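Local coordinates for protein acetyl-CoA acetyltransferase (Elizabethkingia anophelis NUHP1, PDB 6BN2) that probably catalyses the reversible condensation of two acetyl-CoA molecules to acetoacetyl-CoA and free CoA, as a member of the thiolase family, at residues L37-I42 / L79-P84; A72-A77 / T89-K94; S16-P21 / K43-K48; M61-Q66 / G121-M126; K203-P208 / I366-N371. All coordinates share one frame; numbering follows the deposited sequence. Where two conformers were deposited one is given.

Contact 1. Residues L37-I42 / L79-P84; sequences LGAVAI and LGAGLP
Ala39 and Ala81 bring their CA atoms to 4.3 Å where two helices of the N-terminal thiolase half come together: helix 34-48 meets the C-terminal turn of helix 73-80, which closes in a Schellman motif. No hydrogen bond crosses the contact; small apolar groups carry it. The Ala39 methyl rests against the backbone, its CB 3.5 Å from Gly80 C, where glycine puts no side chain between the two main chains. In return, Ala81 CB lies 3.3 Å from the carbonyl oxygen Ala39 O and 3.6 Å from Ile42 CG2. That branch of Ile42 points across because CG2 is anti to the backbone N, with CG1 beside it (chi1 -66°). The same methyl reaches Leu83 CD1 at 3.9 Å, the two side chains running at about a right angle to each other. Further out, Leu83 is packed by Pro53, Ile56 and Val59, and Ile42 by Val59, Met61 and Ala263, so this apolar row continues onto the sheet. Leu79 turns outward to Tyr159 of the second subunit. The change of direction that brings Leu83 back to Ile42 occurs at Gly82, which has positive phi (93°) and whose N donates a 3.0 Å hydrogen bond to Leu79 O.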
# COMPACT_ATOMS: atom_id res chain seq x y z
N LEU A 37 3.03 -12.06 12.31
CA LEU A 37 1.75 -11.77 12.95
C LEU A 37 0.63 -11.76 11.92
O LEU A 37 -0.46 -12.30 12.16
CB LEU A 37 1.81 -10.43 13.70
CG LEU A 37 2.82 -10.39 14.85
CD1 LEU A 37 2.93 -8.97 15.41
CD2 LEU A 37 2.43 -11.36 15.96
N GLY A 38 0.89 -11.18 10.73
CA GLY A 38 -0.10 -11.24 9.67
C GLY A 38 -0.41 -12.67 9.26
O GLY A 38 -1.57 -13.03 9.03
N ALA A 39 0.63 -13.52 9.17
CA ALA A 39 0.42 -14.93 8.85
C ALA A 39 -0.48 -15.61 9.88
O ALA A 39 -1.36 -16.40 9.51
CB ALA A 39 1.76 -15.65 8.77
N VAL A 40 -0.27 -15.33 11.17
CA VAL A 40 -1.09 -15.94 12.21
C VAL A 40 -2.55 -15.52 12.05
O VAL A 40 -3.47 -16.35 12.17
CB VAL A 40 -0.55 -15.57 13.61
CG1 VAL A 40 -1.54 -16.03 14.69
CG2 VAL A 40 0.83 -16.21 13.84
N ALA A 41 -2.78 -14.23 11.78
CA ALA A 41 -4.15 -13.76 11.65
C ALA A 41 -4.82 -14.34 10.41
O ALA A 41 -5.97 -14.78 10.47
CB ALA A 41 -4.18 -12.22 11.63
N ILE A 42 -4.10 -14.36 9.28
CA ILE A 42 -4.71 -14.88 8.06
C ILE A 42 -5.01 -16.37 8.22
O ILE A 42 -6.10 -16.83 7.86
CB ILE A 42 -3.79 -14.63 6.85
CG1 ILE A 42 -3.67 -13.14 6.56
CG2 ILE A 42 -4.35 -15.35 5.62
CD1 ILE A 42 -2.55 -12.82 5.53
N LEU A 79 2.05 -16.31 2.39
CA LEU A 79 2.71 -17.60 2.31
C LEU A 79 2.92 -18.20 3.70
O LEU A 79 2.78 -19.42 3.89
CB LEU A 79 4.05 -17.47 1.57
CG LEU A 79 3.93 -17.07 0.11
CD1 LEU A 79 5.33 -16.96 -0.52
CD2 LEU A 79 3.07 -18.06 -0.68
N GLY A 80 3.21 -17.35 4.70
CA GLY A 80 3.37 -17.85 6.06
C GLY A 80 2.09 -18.43 6.63
O GLY A 80 2.13 -19.32 7.50
N ALA A 81 0.94 -17.94 6.16
CA ALA A 81 -0.37 -18.44 6.58
C ALA A 81 -0.76 -19.74 5.90
O ALA A 81 -1.80 -20.32 6.25
CB ALA A 81 -1.45 -17.38 6.31
N GLY A 82 0.02 -20.19 4.93
CA GLY A 82 -0.30 -21.38 4.19
C GLY A 82 -1.08 -21.16 2.91
O GLY A 82 -1.55 -22.14 2.32
N LEU A 83 -1.28 -19.91 2.49
CA LEU A 83 -1.85 -19.67 1.18
C LEU A 83 -0.85 -20.10 0.11
O LEU A 83 0.37 -20.01 0.33
CB LEU A 83 -2.21 -18.20 0.99
CG LEU A 83 -3.42 -17.78 1.85
CD1 LEU A 83 -3.58 -16.27 1.90
CD2 LEU A 83 -4.68 -18.40 1.28
N PRO A 84 -1.32 -20.60 -1.03
CA PRO A 84 -0.38 -21.08 -2.05
C PRO A 84 0.33 -19.94 -2.76
O PRO A 84 -0.08 -18.78 -2.71
CB PRO A 84 -1.29 -21.85 -3.02
CG PRO A 84 -2.62 -21.21 -2.87
CD PRO A 84 -2.72 -20.87 -1.38

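Contact 2. Residues A72-A77 / T89-K94; sequences APAKQA and TTAVNK
Ala74 lays its methyl on the face of the peptide group joining Thr90 to Ala91, with CB almost straight above the carbonyl carbon, 3.4 Å from Thr90 C. At the edges of this strand, backbone hydrogen bonds link Thr90 to Val59 and Met61, and Ala91 pairs with an antiparallel strand of the second subunit. A second flat group, the helical peptide between Ala74 and Lys75, receives the hydroxyl of Thr89 on its face. Thr89 OG1 comes to 3.2 Å from Lys75 N, but it lies above the plane and not along the N-H, so no hydrogen bond forms. Its place there follows from a chi1 of 64°, which sets OG1 between the backbone N and the carbonyl carbon. Lys75 curls around the same oxygen: bends at chi2 and chi3 bring CE back to 3.4 Å from Thr89 OG1, and the two side chains run at about a right angle. The ammonium NZ ends on Thr87 O by a hydrogen bond. Beside the threonine, Ala91 CB meets Ala74 CB at 4.2 Å. The axes of helix 73-77 and strand 89-93 approach to 6.6 Å, their N-to-C directions 123° apart. This is the packing of a beta-alpha-beta crossover, in which helix 73-80 connects the neighbouring parallel strands 59-62 and 89-93.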
# COMPACT_ATOMS: atom_id res chain seq x y z
N ALA A 72 8.08 -7.58 -0.37
CA ALA A 72 6.68 -7.99 -0.47
C ALA A 72 6.12 -8.45 0.87
O ALA A 72 5.79 -9.63 1.04
CB ALA A 72 6.52 -9.09 -1.52
N PRO A 73 6.01 -7.55 1.84
CA PRO A 73 5.48 -7.96 3.16
C PRO A 73 4.14 -8.67 3.08
O PRO A 73 3.91 -9.61 3.85
CB PRO A 73 5.38 -6.64 3.94
CG PRO A 73 5.80 -5.55 3.02
CD PRO A 73 6.41 -6.13 1.79
N ALA A 74 3.22 -8.26 2.19
CA ALA A 74 1.95 -8.97 2.15
C ALA A 74 2.10 -10.39 1.62
O ALA A 74 1.35 -11.29 2.04
CB ALA A 74 0.92 -8.17 1.34
N LYS A 75 3.07 -10.63 0.73
CA LYS A 75 3.33 -12.01 0.30
C LYS A 75 3.87 -12.84 1.45
O LYS A 75 3.51 -14.02 1.61
CB LYS A 75 4.34 -12.02 -0.85
CG LYS A 75 4.64 -13.44 -1.39
CD LYS A 75 3.48 -14.04 -2.14
CE LYS A 75 3.12 -13.18 -3.36
NZ LYS A 75 2.21 -13.89 -4.31
N GLN A 76 4.80 -12.27 2.23
CA GLN A 76 5.35 -13.02 3.36
C GLN A 76 4.25 -13.44 4.32
O GLN A 76 4.25 -14.58 4.82
CB GLN A 76 6.38 -12.17 4.09
CG GLN A 76 7.63 -11.85 3.27
CD GLN A 76 8.58 -11.02 4.08
OE1 GLN A 76 9.11 -11.49 5.09
NE2 GLN A 76 8.77 -9.75 3.68
N ALA A 77 3.30 -12.55 4.60
CA ALA A 77 2.19 -12.92 5.47
C ALA A 77 1.34 -14.02 4.84
O ALA A 77 0.94 -14.98 5.52
CB ALA A 77 1.34 -11.68 5.80
N THR A 89 -0.87 -10.78 -3.80
CA THR A 89 -0.88 -10.07 -2.52
C THR A 89 -0.43 -8.62 -2.70
O THR A 89 0.45 -8.34 -3.52
CB THR A 89 0.06 -10.74 -1.48
OG1 THR A 89 1.41 -10.65 -1.95
CG2 THR A 89 -0.27 -12.21 -1.27
N THR A 90 -0.97 -7.72 -1.87
CA THR A 90 -0.63 -6.30 -1.90
C THR A 90 -0.66 -5.72 -0.48
O THR A 90 -1.56 -6.04 0.30
CB THR A 90 -1.61 -5.51 -2.81
OG1 THR A 90 -1.44 -5.93 -4.17
CG2 THR A 90 -1.39 -3.98 -2.73
N ALA A 91 0.29 -4.84 -0.16
CA ALA A 91 0.28 -4.13 1.11
C ALA A 91 -0.21 -2.70 0.91
O ALA A 91 0.15 -2.05 -0.07
CB ALA A 91 1.68 -4.11 1.75
N VAL A 92 -1.05 -2.22 1.83
CA VAL A 92 -1.66 -0.90 1.67
C VAL A 92 -1.32 -0.01 2.86
O VAL A 92 -1.20 -0.48 4.00
CB VAL A 92 -3.19 -1.00 1.42
CG1 VAL A 92 -3.61 -2.44 1.19
CG2 VAL A 92 -4.00 -0.34 2.49
N ASN A 93 -1.11 1.27 2.58
CA ASN A 93 -0.68 2.23 3.60
C ASN A 93 -1.52 3.50 3.48
O ASN A 93 -1.26 4.37 2.64
CB ASN A 93 0.81 2.53 3.44
CG ASN A 93 1.31 3.55 4.45
OD1 ASN A 93 0.59 3.98 5.36
ND2 ASN A 93 2.57 3.95 4.29
N LYS A 94 -2.52 3.60 4.36
CA LYS A 94 -3.28 4.80 4.64
C LYS A 94 -3.08 5.16 6.12
O LYS A 94 -4.01 5.57 6.82
CB LYS A 94 -4.76 4.59 4.29
CG LYS A 94 -5.61 5.88 4.21
CD LYS A 94 -7.01 5.59 3.66
CE LYS A 94 -7.82 6.89 3.58
NZ LYS A 94 -8.56 7.18 4.89

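Contact 3. Residues S16-P21 / K43-K48; sequences SAVRTP and KGALDK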
# COMPACT_ATOMS: atom_id res chain seq x y z
N SER A 16 -15.37 -14.62 7.89
CA SER A 16 -14.58 -14.87 9.09
C SER A 16 -13.81 -13.60 9.40
O SER A 16 -13.57 -12.76 8.53
CB SER A 16 -13.64 -16.06 8.92
OG SER A 16 -12.68 -15.78 7.92
N ALA A 17 -13.43 -13.46 10.67
CA ALA A 17 -12.80 -12.23 11.15
C ALA A 17 -12.08 -12.53 12.45
O ALA A 17 -12.72 -12.92 13.43
CB ALA A 17 -13.85 -11.12 11.35
N VAL A 18 -10.75 -12.37 12.47
CA VAL A 18 -9.98 -12.70 13.67
C VAL A 18 -8.86 -11.67 13.87
O VAL A 18 -8.56 -10.86 12.99
CB VAL A 18 -9.35 -14.11 13.63
CG1 VAL A 18 -10.40 -15.18 13.37
CG2 VAL A 18 -8.25 -14.16 12.53
N ARG A 19 -8.24 -11.73 15.05
CA ARG A 19 -7.10 -10.87 15.34
C ARG A 19 -6.16 -11.60 16.28
O ARG A 19 -6.61 -12.44 17.06
CB ARG A 19 -7.54 -9.55 16.00
CG ARG A 19 -8.21 -9.77 17.38
CD ARG A 19 -8.52 -8.42 17.94
NE ARG A 19 -9.03 -8.36 19.31
CZ ARG A 19 -8.27 -8.21 20.39
NH1 ARG A 19 -6.94 -8.21 20.28
NH2 ARG A 19 -8.83 -8.05 21.58
N THR A 20 -4.87 -11.27 16.22
CA THR A 20 -3.97 -11.68 17.29
C THR A 20 -4.28 -10.87 18.55
O THR A 20 -4.90 -9.81 18.48
CB THR A 20 -2.49 -11.47 16.89
OG1 THR A 20 -2.19 -10.07 16.86
CG2 THR A 20 -2.18 -12.06 15.50
N PRO A 21 -3.84 -11.34 19.72
CA PRO A 21 -3.77 -10.41 20.85
C PRO A 21 -2.76 -9.32 20.51
O PRO A 21 -1.91 -9.48 19.63
CB PRO A 21 -3.29 -11.28 22.03
CG PRO A 21 -3.20 -12.72 21.50
CD PRO A 21 -3.10 -12.58 20.00
N LYS A 43 -4.05 -17.14 8.75
CA LYS A 43 -4.31 -18.56 8.94
C LYS A 43 -5.48 -18.76 9.90
O LYS A 43 -6.32 -19.63 9.68
CB LYS A 43 -3.07 -19.27 9.47
CG LYS A 43 -3.30 -20.76 9.69
CD LYS A 43 -1.99 -21.52 9.81
CE LYS A 43 -2.25 -23.03 9.82
NZ LYS A 43 -3.07 -23.41 10.99
N GLY A 44 -5.56 -17.92 10.93
CA GLY A 44 -6.68 -18.03 11.86
C GLY A 44 -8.01 -17.79 11.19
O GLY A 44 -8.99 -18.49 11.48
N ALA A 45 -8.06 -16.81 10.28
CA ALA A 45 -9.31 -16.52 9.58
C ALA A 45 -9.72 -17.67 8.68
O ALA A 45 -10.90 -18.02 8.61
CB ALA A 45 -9.17 -15.22 8.78
N LEU A 46 -8.75 -18.30 8.00
CA LEU A 46 -9.07 -19.47 7.18
C LEU A 46 -9.53 -20.64 8.05
O LEU A 46 -10.49 -21.34 7.71
CB LEU A 46 -7.86 -19.89 6.35
CG LEU A 46 -7.33 -18.85 5.37
CD1 LEU A 46 -6.04 -19.37 4.71
CD2 LEU A 46 -8.39 -18.52 4.34
N ASP A 47 -8.83 -20.86 9.16
CA ASP A 47 -9.11 -22.01 10.01
C ASP A 47 -10.50 -21.95 10.63
O ASP A 47 -11.12 -22.99 10.86
CB ASP A 47 -8.05 -22.11 11.11
CG ASP A 47 -6.71 -22.69 10.62
OD1 ASP A 47 -6.64 -23.25 9.51
OD2 ASP A 47 -5.71 -22.60 11.38
N LYS A 48 -11.01 -20.74 10.91
CA LYS A 48 -12.33 -20.60 11.54
C LYS A 48 -13.43 -21.20 10.68
O LYS A 48 -14.44 -21.67 11.21
CB LYS A 48 -12.67 -19.13 11.79
CG LYS A 48 -11.94 -18.48 12.95
CD LYS A 48 -12.54 -18.90 14.30
CE LYS A 48 -11.81 -18.21 15.46
NZ LYS A 48 -12.34 -18.65 16.80
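Val18 and Ser16, alternate residues of strand 12-24, both direct their side chains at helix 34-48, a helix-on-sheet packing in the N-terminal half of the thiolase fold. The segment axes come within 7.2 Å, their N-to-C directions 141° apart. Ser16 has two conformers; in one of them, and so with less certainty, its hydroxyl donates to a main-chain acceptor of the helix, Ser16 OG standing 2.9 Å from Ala45 O and above the carbonyl plane. The strand's other side is covered by helix 358-375, where Ala17 touches Val367 and Ile370. On the outer side of helix 34-48, Lys43 and Asp47, one turn apart, form a salt bridge through the syn lone pair of Asp47 OD2. Val18 uses its two branches separately. CG1, anti to the carbonyl carbon, lies against the lysine chain, 3.7 Å from Lys48 CG. A bend at chi2 draws the Lys48 chain past the valine before it straightens, so that its methylenes cover an apolar branch while NZ continues to a salt bridge with Glu204. With chi1 at -55°, the other branch, CG2, falls between the backbone N and the carbonyl carbon; it meets Ala45 CB at 4.0 Å and presses on the helix backbone, Val18 CG2 lying 3.5 Å from Ala45 N.

Contact 4. Residues M61-Q66 / G121-M126; sequences MGNVLQ and GGMENM
Glu124 brings its carboxylate to the backbone of Val64 and Leu65 by two torsions: CG swings anti to the backbone N (chi1 -152°), and a bend at chi2 (78°) turns the acid back toward residues 61-66. There it grips two consecutive N-H groups, one with each oxygen. Val64 N gives a 2.8 Å bond to Glu124 OE1 on its syn lone pair. Leu65 N lies 2.9 Å from Glu124 OE2, also on the syn side but tilted out of the carboxylate plane. Two bonds of this kind should fix the rotation of the group, and OE1 has a further, weak bond from Gly359 N. The Met61 chain bends at chi2 and chi3, which folds its thioether across the glycine strand, with SD 3.6 Å from Gly121 C and CE 3.6 Å from Gly122 N. Met123 stays extended beyond CG and sends its CE to 4.0 Å from Met61 CB. The backbones carrying these side chains, strands 59-62 and 117-125, pair in parallel in the main sheet of the thiolase N-terminal half. Gly62 N donates to Gly121 O at 2.7 Å in a nearly straight bond (174°), and Gly62 O accepts from Met123 N at 2.9 Å. Past the strand, Gln66 NE2 closes the turn by donating to Asn63 O, while its OE1 accepts a hydrogen bond from Asn93 ND2 of the second subunit. Val64 and Leu65 pack on Leu358, and the Val64 side chain is about 8 Å from that of His356, the predicted proton acceptor.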
# COMPACT_ATOMS: atom_id res chain seq x y z
N MET A 61 -3.19 -6.38 2.78
CA MET A 61 -2.84 -6.18 4.19
C MET A 61 -2.37 -4.75 4.43
O MET A 61 -1.41 -4.29 3.79
CB MET A 61 -1.75 -7.16 4.64
CG MET A 61 -2.23 -8.62 4.67
SD MET A 61 -3.57 -8.93 5.88
CE MET A 61 -2.58 -9.19 7.38
N GLY A 62 -3.02 -4.08 5.37
CA GLY A 62 -2.52 -2.79 5.84
C GLY A 62 -1.21 -2.96 6.60
O GLY A 62 -1.00 -3.93 7.32
N ASN A 63 -0.30 -1.99 6.41
CA ASN A 63 1.02 -2.08 7.02
C ASN A 63 1.68 -0.71 6.87
O ASN A 63 1.99 -0.31 5.75
CB ASN A 63 1.80 -3.19 6.31
CG ASN A 63 3.13 -3.54 6.96
OD1 ASN A 63 3.45 -3.20 8.12
ND2 ASN A 63 3.91 -4.26 6.21
N VAL A 64 1.82 0.05 7.96
CA VAL A 64 2.22 1.45 7.83
C VAL A 64 3.74 1.58 7.76
O VAL A 64 4.27 2.46 7.06
CB VAL A 64 1.66 2.27 9.00
CG1 VAL A 64 2.14 3.73 8.89
CG2 VAL A 64 0.13 2.20 8.97
N LEU A 65 4.45 0.73 8.50
CA LEU A 65 5.89 0.90 8.73
C LEU A 65 6.59 -0.34 8.18
O LEU A 65 6.85 -1.32 8.89
CB LEU A 65 6.16 1.13 10.25
CG LEU A 65 5.43 2.38 10.74
CD1 LEU A 65 5.38 2.44 12.25
CD2 LEU A 65 6.07 3.66 10.17
N GLN A 66 6.85 -0.31 6.87
CA GLN A 66 7.30 -1.49 6.14
C GLN A 66 8.82 -1.66 6.15
O GLN A 66 9.31 -2.68 5.66
CB GLN A 66 6.80 -1.40 4.69
CG GLN A 66 5.25 -1.37 4.64
CD GLN A 66 4.67 -1.04 3.28
OE1 GLN A 66 5.38 -0.97 2.28
NE2 GLN A 66 3.35 -0.82 3.24
N GLY A 121 -6.88 -7.33 5.74
CA GLY A 121 -6.55 -7.14 7.14
C GLY A 121 -5.39 -6.17 7.29
O GLY A 121 -5.21 -5.28 6.46
N GLY A 122 -4.61 -6.35 8.35
CA GLY A 122 -3.51 -5.44 8.61
C GLY A 122 -2.58 -6.03 9.64
O GLY A 122 -2.92 -6.99 10.36
N MET A 123 -1.38 -5.45 9.71
CA MET A 123 -0.33 -6.00 10.55
C MET A 123 0.66 -4.90 10.88
O MET A 123 0.92 -4.02 10.06
CB MET A 123 0.37 -7.17 9.83
CG MET A 123 1.05 -6.75 8.51
SD MET A 123 1.44 -8.20 7.49
CE MET A 123 2.03 -7.39 5.96
N GLU A 124 1.25 -4.98 12.07
CA GLU A 124 2.27 -4.01 12.44
C GLU A 124 3.09 -4.59 13.58
O GLU A 124 2.54 -5.16 14.52
CB GLU A 124 1.65 -2.67 12.88
CG GLU A 124 2.59 -1.48 12.61
CD GLU A 124 2.56 -1.07 11.13
OE1 GLU A 124 1.48 -0.64 10.65
OE2 GLU A 124 3.60 -1.21 10.46
N ASN A 125 4.40 -4.43 13.49
CA ASN A 125 5.24 -4.66 14.66
C ASN A 125 6.01 -3.37 14.89
O ASN A 125 7.03 -3.11 14.24
CB ASN A 125 6.16 -5.86 14.48
CG ASN A 125 6.89 -6.19 15.76
OD1 ASN A 125 7.48 -5.30 16.36
ND2 ASN A 125 6.77 -7.43 16.24
N MET A 126 5.49 -2.55 15.79
CA MET A 126 6.12 -1.26 16.04
C MET A 126 7.44 -1.43 16.78
O MET A 126 8.36 -0.62 16.58
CB MET A 126 5.13 -0.37 16.78
CG MET A 126 3.88 -0.17 15.90
SD MET A 126 2.61 0.93 16.56
CE MET A 126 3.37 2.55 16.35

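Contact 5. Residues K203-P208 / I366-N371; sequences KEEVVP and IVTLIN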
# COMPACT_ATOMS: atom_id res chain seq x y z
N LYS A 203 -12.87 -14.03 23.36
CA LYS A 203 -12.45 -15.41 23.10
C LYS A 203 -12.71 -15.81 21.65
O LYS A 203 -11.90 -16.53 21.05
CB LYS A 203 -13.17 -16.35 24.07
CG LYS A 203 -12.66 -17.77 24.03
CD LYS A 203 -11.27 -17.90 24.65
CE LYS A 203 -10.89 -19.38 24.75
NZ LYS A 203 -9.55 -19.58 25.34
N GLU A 204 -13.82 -15.36 21.08
CA GLU A 204 -14.17 -15.77 19.72
C GLU A 204 -13.20 -15.19 18.70
O GLU A 204 -12.77 -15.90 17.78
CB GLU A 204 -15.59 -15.33 19.39
CG GLU A 204 -16.06 -15.74 18.01
CD GLU A 204 -15.92 -17.24 17.76
OE1 GLU A 204 -16.29 -18.04 18.66
OE2 GLU A 204 -15.43 -17.61 16.66
N GLU A 205 -12.85 -13.92 18.85
CA GLU A 205 -12.12 -13.25 17.77
C GLU A 205 -10.61 -13.38 17.87
O GLU A 205 -9.92 -13.16 16.86
CB GLU A 205 -12.49 -11.76 17.74
CG GLU A 205 -11.89 -10.91 18.87
CD GLU A 205 -12.58 -9.54 19.01
OE1 GLU A 205 -11.87 -8.51 18.99
OE2 GLU A 205 -13.83 -9.49 19.15
N VAL A 206 -10.06 -13.71 19.04
CA VAL A 206 -8.61 -13.69 19.23
C VAL A 206 -8.02 -15.05 18.91
O VAL A 206 -8.49 -16.09 19.40
CB VAL A 206 -8.25 -13.25 20.66
CG1 VAL A 206 -6.74 -13.44 20.91
CG2 VAL A 206 -8.64 -11.79 20.88
N VAL A 207 -7.00 -15.06 18.06
CA VAL A 207 -6.25 -16.27 17.75
C VAL A 207 -4.86 -16.12 18.37
O VAL A 207 -4.22 -15.08 18.20
CB VAL A 207 -6.16 -16.54 16.23
CG1 VAL A 207 -7.56 -16.90 15.71
CG2 VAL A 207 -5.60 -15.34 15.46
N PRO A 208 -4.38 -17.12 19.10
CA PRO A 208 -3.13 -16.96 19.84
C PRO A 208 -1.91 -17.02 18.94
O PRO A 208 -1.94 -17.56 17.83
CB PRO A 208 -3.15 -18.14 20.81
CG PRO A 208 -3.95 -19.20 20.04
CD PRO A 208 -5.04 -18.41 19.35
N ILE A 366 -13.07 -3.58 13.11
CA ILE A 366 -14.16 -4.28 12.43
C ILE A 366 -14.37 -5.66 13.03
O ILE A 366 -15.52 -6.09 13.25
CB ILE A 366 -13.87 -4.38 10.92
CG1 ILE A 366 -13.61 -2.99 10.33
CG2 ILE A 366 -15.05 -5.03 10.21
CD1 ILE A 366 -13.17 -3.06 8.85
N VAL A 367 -13.28 -6.39 13.27
CA VAL A 367 -13.36 -7.70 13.94
C VAL A 367 -14.10 -7.56 15.26
O VAL A 367 -15.05 -8.31 15.56
CB VAL A 367 -11.95 -8.28 14.14
CG1 VAL A 367 -12.02 -9.62 14.90
CG2 VAL A 367 -11.23 -8.46 12.79
N THR A 368 -13.71 -6.57 16.06
CA THR A 368 -14.35 -6.38 17.36
C THR A 368 -15.81 -5.98 17.20
O THR A 368 -16.67 -6.50 17.92
CB THR A 368 -13.57 -5.33 18.16
OG1 THR A 368 -12.25 -5.83 18.39
CG2 THR A 368 -14.25 -5.04 19.50
N LEU A 369 -16.10 -5.07 16.26
CA LEU A 369 -17.49 -4.63 16.03
C LEU A 369 -18.40 -5.80 15.68
O LEU A 369 -19.52 -5.89 16.18
CB LEU A 369 -17.51 -3.58 14.92
CG LEU A 369 -18.91 -3.08 14.55
CD1 LEU A 369 -19.53 -2.32 15.73
CD2 LEU A 369 -18.82 -2.17 13.33
N ILE A 370 -17.93 -6.71 14.81
CA ILE A 370 -18.75 -7.89 14.47
C ILE A 370 -19.19 -8.61 15.73
O ILE A 370 -20.36 -9.01 15.87
CB ILE A 370 -17.96 -8.83 13.54
CG1 ILE A 370 -17.84 -8.18 12.16
CG2 ILE A 370 -18.63 -10.22 13.47
CD1 ILE A 370 -16.75 -8.81 11.28
N ASN A 371 -18.26 -8.80 16.65
CA ASN A 371 -18.59 -9.55 17.85
C ASN A 371 -19.41 -8.73 18.83
O ASN A 371 -20.28 -9.28 19.50
CB ASN A 371 -17.30 -10.09 18.46
CG ASN A 371 -16.73 -11.19 17.61
OD1 ASN A 371 -15.82 -10.98 16.77
ND2 ASN A 371 -17.32 -12.36 17.74
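Glu205 carries the tight part of this contact, its side chain set against one side of helix 358-375. CG sits between the backbone N and the carbonyl carbon (chi1 74°), and from there the extended chain runs across the helix, from Val367 toward Thr368. Its root is apolar: Glu205 CB touches Val367 CG1 at 3.6 Å. Its end is polar and buried, with Thr368 OG1 donating a 2.8 Å hydrogen bond to Glu205 OE1 from the syn side, 16° out of the carboxylate plane. The same oxygen takes a salt bridge from Arg19 NE, and Thr368 OG1 also bonds Arg364 NH1, so the glutamate lies in a small polar network between strand and helix. The neighbouring Glu204 forms the loose side. Exposed to solvent, it brushes the Asn371 side chain with CB and CG, then bends at chi2 so that its carboxylate leads off to a salt bridge with Lys48. The loop 203-208 comes from the N-terminal half, while helix 358-375 belongs to the C-terminal half and packs on strands 12-24, 258-268 and 391-399. That placement is consistent with the buried helical layer between the two sheets of the five-layered alpha-beta-alpha-beta-alpha thiolase fold.

How the contacts relate
Helices 34-48 and 73-80 join contact 1 to contacts 3 and 2 respectively; Ala41 O touches Val18 CG2 at 3.1 Å. Contact 2 is nested inside the loop that contact 4 closes; their centres are about 8 Å apart and their strands are neighbours, with a probable hydrogen bond from Val92 N to Met61 O, 2.9 Å. Both reach the second subunit. Contacts 3 and 5, centres also about 8 Å apart, are joined by a probable hydrogen bond of 2.8 Å between Arg19 O and Val207 N. Contact 4 comes nearest the predicted catalytic His356, about 8 Å between side chains, against about 12 Å from Thr368 in contact 5; contacts 1 to 3 lie away from the annotated sites.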